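Local structure of kinase-associated protein B (Bacillus cereus, 1Y71) at residues T92-F106 and L118-L130. The protein is of unknown function but is probably associated with a kinase. Sequence-based numbering, arbitrary orientation.
Sequences TESLKLALETQMNSF and LETLQQLKKDYKL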
ATOM      1  N   THR B  92      -1.349   7.746  -2.966  1.00 19.16           N
ATOM      2  CA  THR B  92      -1.242   9.203  -3.051  1.00 18.88           C
ATOM      3  C   THR B  92       0.078   9.749  -2.524  1.00 18.87           C
ATOM      4  O   THR B  92       0.740  10.571  -3.194  1.00 15.92           O
ATOM      5  CB  THR B  92      -2.474   9.878  -2.365  1.00 19.51           C
ATOM      6  OG1 THR B  92      -3.624   9.543  -3.134  1.00 20.19           O
ATOM      7  CG2 THR B  92      -2.334  11.407  -2.284  1.00 21.94           C
ATOM      8  N   GLU B  93       0.498   9.270  -1.354  1.00 19.49           N
ATOM      9  CA  GLU B  93       1.789   9.682  -0.842  1.00 21.10           C
ATOM     10  C   GLU B  93       2.962   9.224  -1.749  1.00 19.65           C
ATOM     11  O   GLU B  93       3.953   9.958  -1.897  1.00 17.80           O
ATOM     12  CB  GLU B  93       1.991   9.217   0.590  1.00 22.34           C
ATOM     13  CG  GLU B  93       2.775  10.228   1.448  1.00 32.08           C
ATOM     14  CD  GLU B  93       2.148  11.652   1.536  1.00 39.04           C
ATOM     15  OE1 GLU B  93       0.892  11.806   1.484  1.00 45.29           O
ATOM     16  OE2 GLU B  93       2.931  12.620   1.672  1.00 41.62           O
ATOM     17  N   SER B  94       2.849   8.033  -2.333  1.00 19.98           N
ATOM     18  CA  SER B  94       3.900   7.537  -3.229  1.00 19.45           C
ATOM     19  C   SER B  94       4.009   8.428  -4.486  1.00 20.07           C
ATOM     20  O   SER B  94       5.118   8.704  -4.990  1.00 19.81           O
ATOM     21  CB  SER B  94       3.668   6.059  -3.611  1.00 20.28           C
ATOM     22  OG  SER B  94       2.570   5.903  -4.504  1.00 19.83           O
ATOM     23  N   LEU B  95       2.854   8.849  -5.009  1.00 19.18           N
ATOM     24  CA  LEU B  95       2.803   9.740  -6.176  1.00 19.96           C
ATOM     25  C   LEU B  95       3.434  11.081  -5.860  1.00 20.13           C
ATOM     26  O   LEU B  95       4.228  11.637  -6.674  1.00 19.23           O
ATOM     27  CB  LEU B  95       1.362   9.913  -6.660  1.00 19.55           C
ATOM     28  CG  LEU B  95       1.035  10.868  -7.835  1.00 20.13           C
ATOM     29  CD1 LEU B  95       1.847  10.454  -9.082  1.00 20.69           C
ATOM     30  CD2 LEU B  95      -0.514  10.905  -8.154  1.00 21.06           C
ATOM     31  N   LYS B  96       3.074  11.621  -4.688  1.00 20.96           N
ATOM     32  CA  LYS B  96       3.670  12.872  -4.213  1.00 23.01           C
ATOM     33  C   LYS B  96       5.206  12.739  -4.145  1.00 22.51           C
ATOM     34  O   LYS B  96       5.943  13.598  -4.655  1.00 21.18           O
ATOM     35  CB  LYS B  96       3.069  13.280  -2.851  1.00 23.29           C
ATOM     36  CG  LYS B  96       3.409  14.718  -2.429  1.00 27.00           C
ATOM     37  CD  LYS B  96       2.827  15.038  -1.003  1.00 26.06           C
ATOM     38  CE  LYS B  96       3.365  16.417  -0.464  1.00 31.94           C
ATOM     39  NZ  LYS B  96       4.876  16.401  -0.264  1.00 36.91           N
ATOM     40  N   LEU B  97       5.672  11.667  -3.517  1.00 22.54           N
ATOM     41  CA  LEU B  97       7.111  11.376  -3.423  1.00 23.10           C
ATOM     42  C   LEU B  97       7.788  11.198  -4.771  1.00 22.35           C
ATOM     43  O   LEU B  97       8.787  11.884  -5.061  1.00 23.67           O
ATOM     44  CB  LEU B  97       7.369  10.147  -2.552  1.00 23.18           C
ATOM     45  CG  LEU B  97       8.833   9.721  -2.351  1.00 27.05           C
ATOM     46  CD1 LEU B  97       9.602  10.769  -1.519  1.00 30.14           C
ATOM     47  CD2 LEU B  97       8.953   8.340  -1.689  1.00 26.87           C
ATOM     48  N   ALA B  98       7.257  10.308  -5.603  1.00 21.59           N
ATOM     49  CA  ALA B  98       7.795  10.055  -6.941  1.00 21.99           C
ATOM     50  C   ALA B  98       7.972  11.373  -7.748  1.00 22.36           C
ATOM     51  O   ALA B  98       8.992  11.621  -8.413  1.00 21.48           O
ATOM     52  CB  ALA B  98       6.878   9.079  -7.696  1.00 22.12           C
ATOM     53  N   LEU B  99       6.978  12.227  -7.656  1.00 23.63           N
ATOM     54  CA  LEU B  99       6.984  13.491  -8.348  1.00 25.60           C
ATOM     55  C   LEU B  99       8.048  14.450  -7.805  1.00 26.04           C
ATOM     56  O   LEU B  99       8.771  15.099  -8.580  1.00 24.62           O
ATOM     57  CB  LEU B  99       5.603  14.128  -8.232  1.00 25.82           C
ATOM     58  CG  LEU B  99       5.278  15.229  -9.217  1.00 28.27           C
ATOM     59  CD1 LEU B  99       5.327  14.669 -10.616  1.00 28.26           C
ATOM     60  CD2 LEU B  99       3.843  15.798  -8.876  1.00 28.95           C
ATOM     61  N   GLU B 100       8.140  14.538  -6.484  1.00 26.43           N
ATOM     62  CA  GLU B 100       9.157  15.414  -5.867  1.00 28.25           C
ATOM     63  C   GLU B 100      10.561  14.937  -6.240  1.00 27.71           C
ATOM     64  O   GLU B 100      11.440  15.757  -6.601  1.00 26.87           O
ATOM     65  CB  GLU B 100       8.964  15.551  -4.356  1.00 28.86           C
ATOM     66  CG  GLU B 100       7.803  16.503  -4.031  1.00 34.73           C
ATOM     67  CD  GLU B 100       7.154  16.260  -2.683  1.00 40.97           C
ATOM     68  OE1 GLU B 100       7.626  15.373  -1.913  1.00 44.56           O
ATOM     69  OE2 GLU B 100       6.156  16.973  -2.390  1.00 44.06           O
ATOM     70  N   THR B 101      10.748  13.613  -6.243  1.00 26.60           N
ATOM     71  CA  THR B 101      12.018  12.999  -6.656  1.00 26.23           C
ATOM     72  C   THR B 101      12.414  13.376  -8.079  1.00 26.24           C
ATOM     73  O   THR B 101      13.564  13.807  -8.329  1.00 26.02           O
ATOM     74  CB  THR B 101      11.990  11.446  -6.442  1.00 25.57           C
ATOM     75  OG1 THR B 101      11.863  11.202  -5.053  1.00 25.27           O
ATOM     76  CG2 THR B 101      13.240  10.715  -6.964  1.00 26.43           C
ATOM     77  N   GLN B 102      11.467  13.247  -9.003  1.00 25.17           N
ATOM     78  CA  GLN B 102      11.717  13.583 -10.388  1.00 25.62           C
ATOM     79  C   GLN B 102      12.034  15.071 -10.561  1.00 26.30           C
ATOM     80  O   GLN B 102      12.949  15.448 -11.316  1.00 25.12           O
ATOM     81  CB  GLN B 102      10.521  13.233 -11.259  1.00 24.94           C
ATOM     82  CG  GLN B 102      10.790  13.428 -12.768  1.00 26.35           C
ATOM     83  CD  GLN B 102       9.622  12.992 -13.602  1.00 26.30           C
ATOM     84  OE1 GLN B 102       8.526  12.768 -13.081  1.00 28.12           O
ATOM     85  NE2 GLN B 102       9.845  12.816 -14.882  1.00 26.05           N
HETATM   86  N   MSE B 103      11.258  15.911  -9.894  1.00 26.13           N
HETATM   87  CA  MSE B 103      11.519  17.342  -9.914  1.00 29.20           C
HETATM   88  C   MSE B 103      12.893  17.696  -9.390  1.00 27.40           C
HETATM   89  O   MSE B 103      13.610  18.464 -10.035  1.00 26.49           O
HETATM   90  CB  MSE B 103      10.428  18.118  -9.196  1.00 27.78           C
HETATM   91  CG  MSE B 103       9.123  18.104  -9.972  1.00 31.71           C
HETATM   92 SE   MSE B 103       7.717  19.211  -9.179  0.90 40.60          SE
HETATM   93  CE  MSE B 103       7.390  18.285  -7.550  1.00 39.52           C
ATOM     94  N   ASN B 104      13.265  17.122  -8.247  1.00 27.40           N
ATOM     95  CA  ASN B 104      14.597  17.300  -7.673  1.00 28.21           C
ATOM     96  C   ASN B 104      15.733  16.778  -8.547  1.00 28.56           C
ATOM     97  O   ASN B 104      16.871  17.282  -8.466  1.00 28.43           O
ATOM     98  CB  ASN B 104      14.673  16.668  -6.281  1.00 28.83           C
ATOM     99  CG  ASN B 104      13.922  17.472  -5.239  1.00 31.76           C
ATOM    100  OD1 ASN B 104      13.744  18.678  -5.385  1.00 35.78           O
ATOM    101  ND2 ASN B 104      13.523  16.821  -4.161  1.00 34.67           N
ATOM    102  N   SER B 105      15.437  15.775  -9.372  1.00 27.75           N
ATOM    103  CA  SER B 105      16.432  15.196 -10.255  1.00 27.35           C
ATOM    104  C   SER B 105      17.016  16.203 -11.244  1.00 27.38           C
ATOM    105  O   SER B 105      18.082  15.960 -11.782  1.00 26.45           O
ATOM    106  CB  SER B 105      15.911  13.953 -11.001  1.00 27.36           C
ATOM    107  OG  SER B 105      15.189  14.289 -12.181  1.00 27.12           O
ATOM    108  N   PHE B 106      16.312  17.311 -11.473  1.00 26.90           N
ATOM    109  CA  PHE B 106      16.749  18.327 -12.417  1.00 27.64           C
ATOM    110  C   PHE B 106      17.579  19.436 -11.763  1.00 28.11           C
ATOM    111  O   PHE B 106      17.984  20.348 -12.437  1.00 26.66           O
ATOM    112  CB  PHE B 106      15.543  18.946 -13.138  1.00 27.54           C
ATOM    113  CG  PHE B 106      14.779  17.975 -13.991  1.00 28.90           C
ATOM    114  CD1 PHE B 106      15.369  17.397 -15.119  1.00 31.32           C
ATOM    115  CD2 PHE B 106      13.457  17.653 -13.687  1.00 32.55           C
ATOM    116  CE1 PHE B 106      14.658  16.517 -15.924  1.00 30.76           C
ATOM    117  CE2 PHE B 106      12.732  16.758 -14.497  1.00 30.87           C
ATOM    118  CZ  PHE B 106      13.348  16.193 -15.612  1.00 29.30           C
ATOM    119  N   LEU B 118      10.280  20.442 -15.858  1.00 29.18           N
ATOM    120  CA  LEU B 118       9.950  20.985 -14.537  1.00 30.81           C
ATOM    121  C   LEU B 118       8.612  21.747 -14.577  1.00 32.07           C
ATOM    122  O   LEU B 118       7.743  21.546 -13.712  1.00 32.43           O
ATOM    123  CB  LEU B 118      11.119  21.809 -13.940  1.00 30.17           C
ATOM    124  CG  LEU B 118      10.949  22.255 -12.474  1.00 31.56           C
ATOM    125  CD1 LEU B 118      10.956  21.069 -11.542  1.00 35.50           C
ATOM    126  CD2 LEU B 118      12.019  23.261 -12.007  1.00 31.19           C
ATOM    127  N   GLU B 119       8.419  22.566 -15.607  1.00 33.62           N
ATOM    128  CA  GLU B 119       7.135  23.255 -15.845  1.00 35.00           C
ATOM    129  C   GLU B 119       5.969  22.266 -15.848  1.00 34.83           C
ATOM    130  O   GLU B 119       4.938  22.429 -15.170  1.00 35.42           O
ATOM    131  CB  GLU B 119       7.140  23.904 -17.231  1.00 35.50           C
ATOM    132  CG  GLU B 119       8.312  24.823 -17.592  1.00 38.74           C
ATOM    133  CD  GLU B 119       7.973  25.789 -18.752  1.00 38.21           C
ATOM    134  OE1 GLU B 119       6.831  26.301 -18.769  1.00 42.58           O
ATOM    135  OE2 GLU B 119       8.840  26.046 -19.638  1.00 42.68           O
ATOM    136  N   THR B 120       6.141  21.250 -16.674  1.00 34.71           N
ATOM    137  CA  THR B 120       5.150  20.199 -16.861  1.00 34.74           C
ATOM    138  C   THR B 120       4.797  19.478 -15.564  1.00 33.49           C
ATOM    139  O   THR B 120       3.611  19.307 -15.254  1.00 33.37           O
ATOM    140  CB  THR B 120       5.651  19.230 -17.931  1.00 34.77           C
ATOM    141  OG1 THR B 120       5.823  19.986 -19.130  1.00 35.21           O
ATOM    142  CG2 THR B 120       4.658  18.132 -18.190  1.00 35.56           C
ATOM    143  N   LEU B 121       5.813  19.079 -14.802  1.00 32.13           N
ATOM    144  CA  LEU B 121       5.596  18.398 -13.519  1.00 31.09           C
ATOM    145  C   LEU B 121       4.948  19.293 -12.490  1.00 31.86           C
ATOM    146  O   LEU B 121       4.135  18.829 -11.695  1.00 29.93           O
ATOM    147  CB  LEU B 121       6.893  17.791 -12.972  1.00 30.74           C
ATOM    148  CG  LEU B 121       7.594  16.787 -13.912  1.00 29.30           C
ATOM    149  CD1 LEU B 121       9.045  16.586 -13.563  1.00 27.53           C
ATOM    150  CD2 LEU B 121       6.839  15.458 -13.943  1.00 30.25           C
ATOM    151  N   GLN B 122       5.303  20.580 -12.503  1.00 33.30           N
ATOM    152  CA  GLN B 122       4.691  21.530 -11.558  1.00 35.42           C
ATOM    153  C   GLN B 122       3.166  21.590 -11.760  1.00 35.70           C
ATOM    154  O   GLN B 122       2.409  21.585 -10.801  1.00 36.66           O
ATOM    155  CB  GLN B 122       5.324  22.927 -11.657  1.00 35.09           C
ATOM    156  CG  GLN B 122       6.731  23.038 -11.074  1.00 36.23           C
ATOM    157  CD  GLN B 122       7.412  24.376 -11.395  1.00 37.39           C
ATOM    158  OE1 GLN B 122       7.443  24.826 -12.554  1.00 41.67           O
ATOM    159  NE2 GLN B 122       7.964  25.021 -10.362  1.00 40.80           N
ATOM    160  N   GLN B 123       2.729  21.617 -13.012  1.00 36.61           N
ATOM    161  CA  GLN B 123       1.305  21.597 -13.323  1.00 37.41           C
ATOM    162  C   GLN B 123       0.660  20.273 -12.955  1.00 37.54           C
ATOM    163  O   GLN B 123      -0.440  20.256 -12.369  1.00 37.95           O
ATOM    164  CB  GLN B 123       1.049  21.876 -14.808  1.00 37.62           C
ATOM    165  CG  GLN B 123      -0.438  22.083 -15.152  1.00 38.96           C
ATOM    166  CD  GLN B 123      -1.103  23.133 -14.267  1.00 41.50           C
ATOM    167  OE1 GLN B 123      -0.546  24.206 -14.045  1.00 41.29           O
ATOM    168  NE2 GLN B 123      -2.294  22.814 -13.739  1.00 41.88           N
ATOM    169  N   LEU B 124       1.311  19.175 -13.336  1.00 36.65           N
ATOM    170  CA  LEU B 124       0.801  17.835 -13.016  1.00 37.16           C
ATOM    171  C   LEU B 124       0.519  17.698 -11.518  1.00 36.90           C
ATOM    172  O   LEU B 124      -0.503  17.138 -11.114  1.00 36.55           O
ATOM    173  CB  LEU B 124       1.773  16.750 -13.471  1.00 36.69           C
ATOM    174  CG  LEU B 124       1.644  16.177 -14.877  1.00 37.17           C
ATOM    175  CD1 LEU B 124       2.696  15.134 -15.046  1.00 36.02           C
ATOM    176  CD2 LEU B 124       0.249  15.583 -15.110  1.00 37.91           C
ATOM    177  N   LYS B 125       1.427  18.242 -10.714  1.00 37.21           N
ATOM    178  CA  LYS B 125       1.299  18.270  -9.262  1.00 38.28           C
ATOM    179  C   LYS B 125      -0.023  18.934  -8.834  1.00 37.69           C
ATOM    180  O   LYS B 125      -0.678  18.487  -7.890  1.00 37.35           O
ATOM    181  CB  LYS B 125       2.496  19.003  -8.649  1.00 37.92           C
ATOM    182  CG  LYS B 125       2.430  19.129  -7.128  1.00 40.14           C
ATOM    183  CD  LYS B 125       3.682  19.749  -6.525  1.00 40.46           C
ATOM    184  CE  LYS B 125       3.475  19.933  -5.008  1.00 44.35           C
ATOM    185  NZ  LYS B 125       4.754  19.894  -4.228  1.00 46.24           N
ATOM    186  N   LYS B 126      -0.420  19.982  -9.554  1.00 37.73           N
ATOM    187  CA  LYS B 126      -1.673  20.670  -9.252  1.00 37.72           C
ATOM    188  C   LYS B 126      -2.852  19.831  -9.731  1.00 37.09           C
ATOM    189  O   LYS B 126      -3.841  19.677  -9.014  1.00 37.65           O
ATOM    190  CB  LYS B 126      -1.676  22.071  -9.867  1.00 38.36           C
ATOM    191  CG  LYS B 126      -0.543  22.933  -9.349  1.00 40.89           C
ATOM    192  CD  LYS B 126      -0.611  24.357  -9.916  1.00 45.60           C
ATOM    193  CE  LYS B 126       0.473  25.248  -9.321  1.00 47.05           C
ATOM    194  NZ  LYS B 126       0.669  26.473 -10.141  1.00 48.47           N
ATOM    195  N   ASP B 127      -2.716  19.250 -10.924  1.00 35.74           N
ATOM    196  CA  ASP B 127      -3.756  18.420 -11.514  1.00 34.58           C
ATOM    197  C   ASP B 127      -4.092  17.180 -10.676  1.00 33.97           C
ATOM    198  O   ASP B 127      -5.252  16.782 -10.580  1.00 32.58           O
ATOM    199  CB  ASP B 127      -3.354  18.001 -12.918  1.00 34.26           C
ATOM    200  CG  ASP B 127      -3.186  19.189 -13.859  1.00 35.50           C
ATOM    201  OD1 ASP B 127      -3.647  20.302 -13.520  1.00 33.44           O
ATOM    202  OD2 ASP B 127      -2.598  18.996 -14.941  1.00 34.85           O
ATOM    203  N   TYR B 128      -3.065  16.584 -10.076  1.00 33.36           N
ATOM    204  CA  TYR B 128      -3.222  15.399  -9.240  1.00 33.35           C
ATOM    205  C   TYR B 128      -3.882  15.657  -7.880  1.00 35.48           C
ATOM    206  O   TYR B 128      -4.221  14.698  -7.164  1.00 35.34           O
ATOM    207  CB  TYR B 128      -1.861  14.807  -8.951  1.00 31.83           C
ATOM    208  CG  TYR B 128      -1.152  14.152 -10.124  1.00 29.79           C
ATOM    209  CD1 TYR B 128      -1.849  13.438 -11.087  1.00 27.13           C
ATOM    210  CD2 TYR B 128       0.235  14.169 -10.193  1.00 30.97           C
ATOM    211  CE1 TYR B 128      -1.174  12.800 -12.138  1.00 29.34           C
ATOM    212  CE2 TYR B 128       0.919  13.527 -11.229  1.00 28.94           C
ATOM    213  CZ  TYR B 128       0.212  12.851 -12.188  1.00 28.85           C
ATOM    214  OH  TYR B 128       0.918  12.234 -13.196  1.00 29.43           O
ATOM    215  N   LYS B 129      -3.985  16.933  -7.514  1.00 37.40           N
ATOM    216  CA  LYS B 129      -4.535  17.385  -6.216  1.00 40.34           C
ATOM    217  C   LYS B 129      -3.504  17.402  -5.083  1.00 41.78           C
ATOM    218  O   LYS B 129      -3.882  17.400  -3.909  1.00 42.93           O
ATOM    219  CB  LYS B 129      -5.751  16.545  -5.811  1.00 39.92           C
ATOM    220  CG  LYS B 129      -7.086  17.178  -6.115  1.00 41.29           C
ATOM    221  CD  LYS B 129      -7.263  17.628  -7.550  1.00 40.65           C
ATOM    222  CE  LYS B 129      -8.316  18.699  -7.611  1.00 39.40           C
ATOM    223  NZ  LYS B 129      -8.429  19.300  -8.951  1.00 40.07           N
ATOM    224  N   LEU B 130      -2.216  17.445  -5.430  1.00 43.44           N
ATOM    225  CA  LEU B 130      -1.125  17.375  -4.433  1.00 44.51           C
ATOM    226  C   LEU B 130      -0.405  18.718  -4.191  1.00 45.78           C
ATOM    227  O   LEU B 130      -0.564  19.703  -4.948  1.00 46.79           O
ATOM    228  CB  LEU B 130      -0.084  16.320  -4.840  1.00 43.78           C
ATOM    229  CG  LEU B 130      -0.530  15.071  -5.608  1.00 42.41           C
ATOM    230  CD1 LEU B 130       0.660  14.378  -6.256  1.00 40.69           C
ATOM    231  CD2 LEU B 130      -1.277  14.105  -4.711  1.00 41.89           C
ATOM    232  OXT LEU B 130       0.381  18.841  -3.232  1.00 46.08           O
TER
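Leu95 lays its CD2 methyl over one face of the Tyr128 ring, 4.0 Å from the ring centroid and 16° off the normal, a CH-pi contact in which the two side chains cross at about a right angle. The same ring turns its edge to Leu99 CD2. That methyl is pressed hard against the second helix, with Leu99 CD2 only 3.5 Å from Lys125 CB, while Leu99 and Leu121 slide past each other in opposite directions, CD1 against CD2. The axes of helices 92-104 and 118-127 approach to 10.1 Å at 161°, an antiparallel hairpin projecting from the beta-sheet of this SH3-clan protein, with Ser94 and Ala98 touching strand 34-42. Within it the selenomethionine Met103 is a knob in a hole made by Leu118, Leu121, Gln122 and Lys125; a bend at chi3 (-66°) brings its CE alongside Lys125 CD. Leu121 also meets the Gln102 amide, whose NE2 hydrogen-bonds to Pro46 O and whose OE1 bonds weakly to His45. Beyond the Schellman motif at Lys129, the C-terminal Leu130 sets CD1 against Leu95 CG and CD2 against Thr92 CG2. At the polar margin Glu100 OE2 takes Lys96 NZ on its syn lone pair at 2.5 Å and reaches Lys125 NZ through a long salt bridge of 3.7 Å.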